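Local coordinates for NADPH-dependent aldehyde reductase YqhD (Escherichia coli, PDB 4QGS), which catalyses the NADPH-dependent reduction of a broad range of short-chain aldehydes to primary alcohols, as a zinc enzyme of the iron-containing alcohol dehydrogenase family, at residues A[187-190]-A[191-194]; A[312-315]-A[316-319]; A[328-331]-A[332-335]. One frame throughout, in Å; residues are numbered along the deposited sequence.

Contact 1 of 3, residues A[187-190]-A[191-194]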
ATOM      1  N   ASP A 187     -13.877   8.853   0.816  1.00 19.87           N
ATOM      2  CA  ASP A 187     -14.505   9.772   1.746  1.00 18.27           C
ATOM      3  C   ASP A 187     -13.759   9.703   3.078  1.00 17.01           C
ATOM      4  O   ASP A 187     -13.797   8.692   3.755  1.00 17.42           O
ATOM      5  CB  ASP A 187     -15.995   9.414   1.933  1.00 17.84           C
ATOM      6  CG  ASP A 187     -16.733  10.388   2.844  1.00 20.46           C
ATOM      7  OD1 ASP A 187     -16.072  11.177   3.558  1.00 18.68           O
ATOM      8  OD2 ASP A 187     -17.989  10.363   2.849  1.00 19.89           O
ATOM      9  N   PRO A 188     -13.070  10.784   3.449  1.00 15.91           N
ATOM     10  CA  PRO A 188     -12.298  10.802   4.692  1.00 17.11           C
ATOM     11  C   PRO A 188     -13.140  10.461   5.927  1.00 16.73           C
ATOM     12  O   PRO A 188     -12.619   9.915   6.899  1.00 17.98           O
ATOM     13  CB  PRO A 188     -11.789  12.241   4.752  1.00 16.44           C
ATOM     14  CG  PRO A 188     -11.661  12.636   3.295  1.00 19.01           C
ATOM     15  CD  PRO A 188     -12.856  11.998   2.642  1.00 18.54           C
ATOM     16  N   VAL A 189     -14.432  10.765   5.883  1.00 18.18           N
ATOM     17  CA  VAL A 189     -15.290  10.457   7.038  1.00 19.12           C
ATOM     18  C   VAL A 189     -15.295   8.960   7.351  1.00 15.72           C
ATOM     19  O   VAL A 189     -15.373   8.563   8.522  1.00 18.60           O
ATOM     20  CB  VAL A 189     -16.733  10.947   6.811  1.00 19.76           C
ATOM     21  CG1 VAL A 189     -17.670  10.441   7.944  1.00 20.14           C
ATOM     22  CG2 VAL A 189     -16.754  12.462   6.709  1.00 21.28           C
ATOM     23  N   TYR A 190     -15.185   8.122   6.320  1.00 16.71           N
ATOM     24  CA  TYR A 190     -15.138   6.678   6.529  1.00 17.67           C
ATOM     25  C   TYR A 190     -13.868   6.249   7.274  1.00 20.11           C
ATOM     26  O   TYR A 190     -13.810   5.132   7.773  1.00 22.21           O
ATOM     27  CB  TYR A 190     -15.217   5.908   5.209  1.00 19.55           C
ATOM     28  CG  TYR A 190     -16.506   6.088   4.428  1.00 20.19           C
ATOM     29  CD1 TYR A 190     -17.651   6.598   5.033  1.00 20.94           C
ATOM     30  CD2 TYR A 190     -16.575   5.746   3.075  1.00 19.15           C
ATOM     31  CE1 TYR A 190     -18.830   6.760   4.318  1.00 22.90           C
ATOM     32  CE2 TYR A 190     -17.759   5.903   2.356  1.00 20.93           C
ATOM     33  CZ  TYR A 190     -18.874   6.410   2.980  1.00 22.44           C
ATOM     34  OH  TYR A 190     -20.048   6.577   2.271  1.00 24.78           O
ATOM     35  N   THR A 191     -12.857   7.118   7.350  1.00 16.43           N
ATOM     36  CA  THR A 191     -11.633   6.756   8.071  1.00 17.81           C
ATOM     37  C   THR A 191     -11.700   7.113   9.560  1.00 19.47           C
ATOM     38  O   THR A 191     -10.823   6.729  10.320  1.00 17.71           O
ATOM     39  CB  THR A 191     -10.361   7.421   7.461  1.00 16.01           C
ATOM     40  OG1 THR A 191     -10.318   8.817   7.775  1.00 19.39           O
ATOM     41  CG2 THR A 191     -10.333   7.246   5.955  1.00 19.62           C
ATOM     42  N   TYR A 192     -12.736   7.835   9.981  1.00 17.87           N
ATOM     43  CA  TYR A 192     -12.843   8.250  11.388  1.00 19.27           C
ATOM     44  C   TYR A 192     -12.837   7.074  12.362  1.00 19.69           C
ATOM     45  O   TYR A 192     -12.378   7.203  13.497  1.00 22.22           O
ATOM     46  CB  TYR A 192     -14.123   9.046  11.635  1.00 20.04           C
ATOM     47  CG  TYR A 192     -14.216  10.411  11.002  1.00 19.37           C
ATOM     48  CD1 TYR A 192     -13.190  10.927  10.198  1.00 18.40           C
ATOM     49  CD2 TYR A 192     -15.345  11.195  11.207  1.00 19.72           C
ATOM     50  CE1 TYR A 192     -13.309  12.184   9.613  1.00 22.04           C
ATOM     51  CE2 TYR A 192     -15.464  12.438  10.637  1.00 20.94           C
ATOM     52  CZ  TYR A 192     -14.448  12.938   9.842  1.00 22.18           C
ATOM     53  OH  TYR A 192     -14.607  14.189   9.291  1.00 22.56           O
ATOM     54  N   THR A 193     -13.373   5.939  11.925  1.00 17.76           N
ATOM     55  CA  THR A 193     -13.545   4.787  12.816  1.00 24.63           C
ATOM     56  C   THR A 193     -12.299   3.891  12.922  1.00 24.53           C
ATOM     57  O   THR A 193     -12.260   2.967  13.742  1.00 24.37           O
ATOM     58  CB  THR A 193     -14.740   3.918  12.362  1.00 22.13           C
ATOM     59  OG1 THR A 193     -14.542   3.509  11.001  1.00 28.94           O
ATOM     60  CG2 THR A 193     -16.031   4.698  12.475  1.00 31.30           C
ATOM     61  N   LEU A 194     -11.282   4.151  12.109  1.00 20.81           N
ATOM     62  CA  LEU A 194     -10.056   3.362  12.184  1.00 19.67           C
ATOM     63  C   LEU A 194      -9.396   3.446  13.561  1.00 17.78           C
ATOM     64  O   LEU A 194      -9.211   4.535  14.104  1.00 17.08           O
ATOM     65  CB  LEU A 194      -9.057   3.822  11.123  1.00 21.14           C
ATOM     66  CG  LEU A 194      -9.504   3.630   9.681  1.00 26.10           C
ATOM     67  CD1 LEU A 194      -8.598   4.408   8.732  1.00 24.80           C
ATOM     68  CD2 LEU A 194      -9.471   2.147   9.350  1.00 29.91           C
TER
HETATM   69  O   HOH W   1     -15.849   3.441   8.496  1.00 26.75           O
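Thr191 grips the carbonyl of Pro188 twice, from its hydroxyl and from its backbone amide. The hydroxyl bond is short, Thr191 OG1 to Pro188 O 2.7 Å, and uses a lone pair in the carbonyl plane, while Thr191 N gives the second bond from above that plane at 2.8 Å from Pro188 O. A chi1 of 74° sets OG1 between its own N and carbonyl carbon, within reach of the Pro188 carbonyl. Bonds of the same three-residue span, Tyr190 N to Asp187 O and Tyr192 N to Val189 O, flank it in this chain of turns, followed by a type I turn from Thr191 to Leu194. At its start Asp187 OD1 accepts from Val189 N in an Asx turn, and the other carboxylate oxygen takes the amide of Gly28.

Apolar contact centres on the Tyr192 ring. Val189 CA stands over the middle of one face as a CH-pi contact, 3.7 Å from the centroid, and Val189 CG2 lies 3.9 Å from Tyr192 CZ near the phenol end.

One water bridges Tyr190 and Thr193, donating to Tyr190 O at 2.7 Å and bonding to Thr193 OG1 at 2.8 Å. Both residues belong to the NADP(+) site, and Gln60 holds the Tyr190 hydroxyl.

The turn lies between strand 183-186 and helix 196-211. Helix 249-262 packs against it, with Tyr249 meeting Pro188 and Tyr192, and Arg252 meeting Thr191.

Contact 2 of 3, residues A[312-315]-A[316-319]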
ATOM      1  N   ARG A 312      23.583   9.496  -0.108  1.00 21.42           N
ATOM      2  CA  ARG A 312      24.030  10.704   0.564  1.00 20.24           C
ATOM      3  C   ARG A 312      23.338  11.977   0.056  1.00 18.38           C
ATOM      4  O   ARG A 312      22.796  12.735   0.854  1.00 19.31           O
ATOM      5  CB  ARG A 312      25.552  10.834   0.432  1.00 22.58           C
ATOM      6  CG  ARG A 312      26.094  12.186   0.770  1.00 29.78           C
ATOM      7  CD  ARG A 312      27.501  12.304   0.214  1.00 39.50           C
ATOM      8  NE  ARG A 312      28.368  13.114   1.059  1.00 55.20           N
ATOM      9  CZ  ARG A 312      28.544  14.422   0.913  1.00 60.11           C
ATOM     10  NH1 ARG A 312      27.906  15.093  -0.045  1.00 53.44           N
ATOM     11  NH2 ARG A 312      29.357  15.066   1.738  1.00 56.97           N
ATOM     12  N   ALA A 313      23.335  12.209  -1.254  1.00 21.47           N
ATOM     13  CA  ALA A 313      22.752  13.427  -1.799  1.00 20.34           C
ATOM     14  C   ALA A 313      21.265  13.571  -1.474  1.00 21.18           C
ATOM     15  O   ALA A 313      20.825  14.641  -1.068  1.00 19.05           O
ATOM     16  CB  ALA A 313      22.966  13.480  -3.312  1.00 23.29           C
ATOM     17  N   LYS A 314      20.498  12.495  -1.645  1.00 20.29           N
ATOM     18  CA  LYS A 314      19.062  12.592  -1.386  1.00 18.19           C
ATOM     19  C   LYS A 314      18.766  12.606   0.113  1.00 19.03           C
ATOM     20  O   LYS A 314      17.766  13.176   0.521  1.00 18.68           O
ATOM     21  CB  LYS A 314      18.296  11.461  -2.086  1.00 19.61           C
ATOM     22  CG  LYS A 314      18.355  11.520  -3.641  1.00 21.77           C
ATOM     23  CD  LYS A 314      17.907  12.870  -4.225  1.00 23.08           C
ATOM     24  CE  LYS A 314      16.401  13.170  -4.032  1.00 19.43           C
ATOM     25  NZ  LYS A 314      15.521  12.357  -4.923  1.00 17.23           N
ATOM     26  N   LEU A 315      19.615  11.997   0.938  1.00 18.08           N
ATOM     27  CA  LEU A 315      19.440  12.147   2.387  1.00 17.93           C
ATOM     28  C   LEU A 315      19.627  13.602   2.814  1.00 20.24           C
ATOM     29  O   LEU A 315      18.901  14.106   3.661  1.00 18.80           O
ATOM     30  CB  LEU A 315      20.413  11.237   3.143  1.00 20.12           C
ATOM     31  CG  LEU A 315      19.956   9.785   3.228  1.00 18.85           C
ATOM     32  CD1 LEU A 315      21.138   8.873   3.585  1.00 18.02           C
ATOM     33  CD2 LEU A 315      18.834   9.665   4.282  1.00 16.29           C
ATOM     34  N   LEU A 316      20.600  14.292   2.216  1.00 17.96           N
ATOM     35  CA  LEU A 316      20.812  15.696   2.540  1.00 17.62           C
ATOM     36  C   LEU A 316      19.686  16.578   2.000  1.00 19.60           C
ATOM     37  O   LEU A 316      19.285  17.561   2.634  1.00 22.05           O
ATOM     38  CB  LEU A 316      22.163  16.172   1.972  1.00 20.88           C
ATOM     39  CG  LEU A 316      23.380  15.554   2.658  1.00 21.06           C
ATOM     40  CD1 LEU A 316      24.635  15.842   1.830  1.00 23.53           C
ATOM     41  CD2 LEU A 316      23.530  16.102   4.054  1.00 26.76           C
ATOM     42  N   GLN A 317      19.177  16.230   0.824  1.00 19.35           N
ATOM     43  CA  GLN A 317      18.060  16.978   0.250  1.00 19.79           C
ATOM     44  C   GLN A 317      16.815  16.792   1.114  1.00 21.26           C
ATOM     45  O   GLN A 317      16.092  17.740   1.402  1.00 19.19           O
ATOM     46  CB  GLN A 317      17.780  16.548  -1.199  1.00 17.87           C
ATOM     47  CG  GLN A 317      16.674  17.383  -1.871  1.00 21.25           C
ATOM     48  CD  GLN A 317      16.586  17.161  -3.373  1.00 19.98           C
ATOM     49  OE1 GLN A 317      17.559  16.759  -4.010  1.00 22.67           O
ATOM     50  NE2 GLN A 317      15.410  17.413  -3.946  1.00 18.36           N
ATOM     51  N   TYR A 318      16.585  15.551   1.529  1.00 16.98           N
ATOM     52  CA  TYR A 318      15.482  15.206   2.416  1.00 16.78           C
ATOM     53  C   TYR A 318      15.595  15.978   3.723  1.00 15.95           C
ATOM     54  O   TYR A 318      14.614  16.552   4.202  1.00 17.38           O
ATOM     55  CB  TYR A 318      15.489  13.687   2.641  1.00 18.74           C
ATOM     56  CG  TYR A 318      14.647  13.132   3.774  1.00 18.12           C
ATOM     57  CD1 TYR A 318      13.272  13.006   3.642  1.00 18.88           C
ATOM     58  CD2 TYR A 318      15.242  12.657   4.936  1.00 22.25           C
ATOM     59  CE1 TYR A 318      12.493  12.456   4.665  1.00 20.87           C
ATOM     60  CE2 TYR A 318      14.474  12.100   5.971  1.00 19.96           C
ATOM     61  CZ  TYR A 318      13.101  12.013   5.825  1.00 20.49           C
ATOM     62  OH  TYR A 318      12.332  11.468   6.831  1.00 19.38           O
ATOM     63  N   ALA A 319      16.802  16.033   4.276  1.00 19.69           N
ATOM     64  CA  ALA A 319      17.022  16.709   5.554  1.00 20.95           C
ATOM     65  C   ALA A 319      16.671  18.187   5.460  1.00 20.44           C
ATOM     66  O   ALA A 319      16.019  18.736   6.341  1.00 22.74           O
ATOM     67  CB  ALA A 319      18.450  16.538   6.006  1.00 21.10           C
TER
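Tyr318 N donates to Lys314 O at 2.8 Å, the shortest of four successive backbone bonds that span four residues each. The others run from Leu316 N to Arg312 O, from Gln317 N to Ala313 O and from Ala319 N to Leu315 O, so every carbonyl of 312-315 is engaged. Tyr318 CB also rests 3.2 Å from Lys314 O. Its ring leads away from 312-315 (CG anti to the backbone N, chi1 166°), turning an edge to Leu315 O, which is 4.1 Å from Tyr318 CD2. Thr341 and the indole nitrogen of Trp323 hold the hydroxyl, and Trp304 and Trp323 meet the ring edge to face.

Along another side of the helix, Lys314 and Gln317 lie side by side and point the same way. The lysine folds at chi2, chi3 and chi4, bringing Lys314 CE to 3.8 Å from Gln317 OE1. This is a contact of the aliphatic chain with the amide oxygen; the ammonium goes on to Asp225 and the carbonyl of Tyr214, and Gln317 NE2 to Glu229.

Arg312 and Leu316 form the third pair. Leu316 CD1 covers one face of the guanidinium, 3.8 Å from Arg312 NH1, and touches Arg312 CG at 4.1 Å. The leucine thus shields one side of the charged group, which is paired with Asp330; that salt bridge is modelled too short for its detailed geometry to be trusted.

Arg312 and Ala313 are exposed while Leu315, Tyr318 and Ala319 are buried, the pattern of an amphipathic alpha-helix in the all-helical C-terminal domain of the iron-containing alcohol dehydrogenases.

Contact 3 of 3, residues A[328-331]-A[332-335]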
ATOM      1  N   GLY A 328      25.344  22.447  10.028  1.00 43.54           N
ATOM      2  CA  GLY A 328      26.218  21.352  10.437  1.00 40.36           C
ATOM      3  C   GLY A 328      26.827  20.601   9.266  1.00 39.12           C
ATOM      4  O   GLY A 328      26.491  20.900   8.124  1.00 40.44           O
ATOM      5  N   SER A 329      27.718  19.645   9.534  1.00 35.50           N
ATOM      6  CA  SER A 329      28.270  18.795   8.478  1.00 33.07           C
ATOM      7  C   SER A 329      27.228  17.918   7.807  1.00 36.25           C
ATOM      8  O   SER A 329      26.115  17.729   8.307  1.00 32.03           O
ATOM      9  CB  SER A 329      29.369  17.888   9.024  1.00 33.09           C
ATOM     10  OG  SER A 329      28.793  16.831   9.779  1.00 34.37           O
ATOM     11  N   ASP A 330      27.635  17.379   6.666  1.00 34.45           N
ATOM     12  CA  ASP A 330      26.844  16.416   5.946  1.00 34.36           C
ATOM     13  C   ASP A 330      26.479  15.257   6.856  1.00 31.60           C
ATOM     14  O   ASP A 330      25.305  14.906   6.961  1.00 30.61           O
ATOM     15  CB  ASP A 330      27.604  15.937   4.724  1.00 33.10           C
ATOM     16  CG  ASP A 330      27.675  16.995   3.646  1.00 36.03           C
ATOM     17  OD1 ASP A 330      28.212  16.679   2.575  1.00 35.04           O
ATOM     18  OD2 ASP A 330      27.191  18.129   3.855  1.00 35.36           O
ATOM     19  N   ASP A 331      27.463  14.686   7.549  1.00 30.83           N
ATOM     20  CA  ASP A 331      27.164  13.556   8.427  1.00 30.18           C
ATOM     21  C   ASP A 331      26.236  13.941   9.575  1.00 30.04           C
ATOM     22  O   ASP A 331      25.349  13.171   9.928  1.00 30.07           O
ATOM     23  CB  ASP A 331      28.442  12.937   8.988  1.00 32.01           C
ATOM     24  CG  ASP A 331      29.113  12.011   8.000  1.00 40.26           C
ATOM     25  OD1 ASP A 331      28.391  11.330   7.237  1.00 35.48           O
ATOM     26  OD2 ASP A 331      30.359  11.963   7.986  1.00 49.43           O
ATOM     27  N   GLU A 332      26.438  15.119  10.159  1.00 31.19           N
ATOM     28  CA  GLU A 332      25.549  15.590  11.223  1.00 31.18           C
ATOM     29  C   GLU A 332      24.136  15.812  10.695  1.00 30.76           C
ATOM     30  O   GLU A 332      23.151  15.493  11.366  1.00 28.01           O
ATOM     31  CB  GLU A 332      26.070  16.889  11.834  1.00 35.74           C
ATOM     32  CG  GLU A 332      27.364  16.752  12.611  1.00 35.85           C
ATOM     33  CD  GLU A 332      27.936  18.103  13.009  1.00 39.59           C
ATOM     34  OE1 GLU A 332      27.784  19.063  12.227  1.00 38.46           O
ATOM     35  OE2 GLU A 332      28.539  18.207  14.095  1.00 41.62           O
ATOM     36  N   ARG A 333      24.032  16.368   9.492  1.00 28.95           N
ATOM     37  CA  ARG A 333      22.716  16.631   8.915  1.00 30.46           C
ATOM     38  C   ARG A 333      21.981  15.318   8.616  1.00 24.25           C
ATOM     39  O   ARG A 333      20.786  15.194   8.889  1.00 24.66           O
ATOM     40  CB  ARG A 333      22.840  17.489   7.655  1.00 32.25           C
ATOM     41  CG  ARG A 333      23.370  18.900   7.917  1.00 32.58           C
ATOM     42  CD  ARG A 333      23.650  19.640   6.608  1.00 38.52           C
ATOM     43  NE  ARG A 333      22.412  19.846   5.870  1.00 45.18           N
ATOM     44  CZ  ARG A 333      22.324  20.053   4.561  1.00 45.10           C
ATOM     45  NH1 ARG A 333      23.414  20.094   3.801  1.00 39.65           N
ATOM     46  NH2 ARG A 333      21.131  20.222   4.013  1.00 44.08           N
ATOM     47  N   ILE A 334      22.703  14.344   8.072  1.00 24.04           N
ATOM     48  CA  ILE A 334      22.117  13.041   7.774  1.00 24.63           C
ATOM     49  C   ILE A 334      21.721  12.343   9.075  1.00 25.53           C
ATOM     50  O   ILE A 334      20.618  11.793   9.181  1.00 22.83           O
ATOM     51  CB  ILE A 334      23.089  12.161   6.965  1.00 21.96           C
ATOM     52  CG1 ILE A 334      23.284  12.756   5.567  1.00 23.70           C
ATOM     53  CG2 ILE A 334      22.587  10.720   6.881  1.00 25.04           C
ATOM     54  CD1 ILE A 334      24.351  12.041   4.730  1.00 26.46           C
ATOM     55  N   ASP A 335      22.609  12.375  10.066  1.00 23.12           N
ATOM     56  CA  ASP A 335      22.285  11.794  11.377  1.00 23.20           C
ATOM     57  C   ASP A 335      21.023  12.423  11.952  1.00 23.03           C
ATOM     58  O   ASP A 335      20.157  11.716  12.464  1.00 23.25           O
ATOM     59  CB  ASP A 335      23.448  11.968  12.359  1.00 25.05           C
ATOM     60  CG  ASP A 335      24.588  10.998  12.099  1.00 30.57           C
ATOM     61  OD1 ASP A 335      24.506  10.195  11.144  1.00 31.39           O
ATOM     62  OD2 ASP A 335      25.579  11.042  12.857  1.00 34.35           O
TER
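Ser329 and Glu332 exchange hydrogen bonds in a capping box at the start of helix 330-347. Ser329 OG accepts from Glu332 N at 2.9 Å in a nearly straight bond (166° at the hydrogen), and Ser329 N donates to Glu332 OE1 at 2.8 Å, on the anti side of the carboxylate. The serine hydroxyl is set between its own N and carbonyl carbon (chi1 75°), which turns it toward the first turn of the helix, while Glu332 reaches back with its chain extended beyond CG. Glu332 OE1 comes 3.3 Å from Gly328 CA. Regular backbone bonds take over from there, beginning with Arg333 N to Ser329 O at 2.8 Å.

Packing against this end comes from the aliphatic part of Arg333. Arg333 CG lies 3.0 Å from Ser329 O, and Arg333 CD 3.5 Å from Gly328 O.

Charge is concentrated here. Asp330, Asp331 and Glu332 sit in the first turn, where the helix dipole would favour negative groups. Asp330 OD2 stays 4.3 Å from Arg333 NH1, too far for a salt bridge; the other oxygen of Asp330 faces Arg312 in a bridge of doubtful geometry, and Arg333 pairs with Glu320. Asp331 and Asp335, one turn apart, both bind Arg308, which probably offsets their mutual repulsion.

The cap lies at the protein surface, just after the link from helix 312-323. Ile334 is buried against Leu315 of that helix, and Asp330 and Arg333 touch Leu316, so the new helix packs on its predecessor from its first turn.

The three contacts follow one another along the chain, neither nesting nor crossing, and each is local, made within one continuous run of eight residues. Contact 1 shapes the loop that leaves strand 183-186 of the parallel sheet and leads into helix 196-211, and carries two residues of the cofactor site. Contact 2 lies at the start of helix 312-323, about 34 Å away between centres. After that helix a short link brings the chain to contact 3, which opens helix 330-347. Contacts 2 and 3 touch, their centres about 10 Å apart: Leu316 CD2 packs 3.7 Å from Ile334 CG1, joining two consecutive helices remote from the annotated sites.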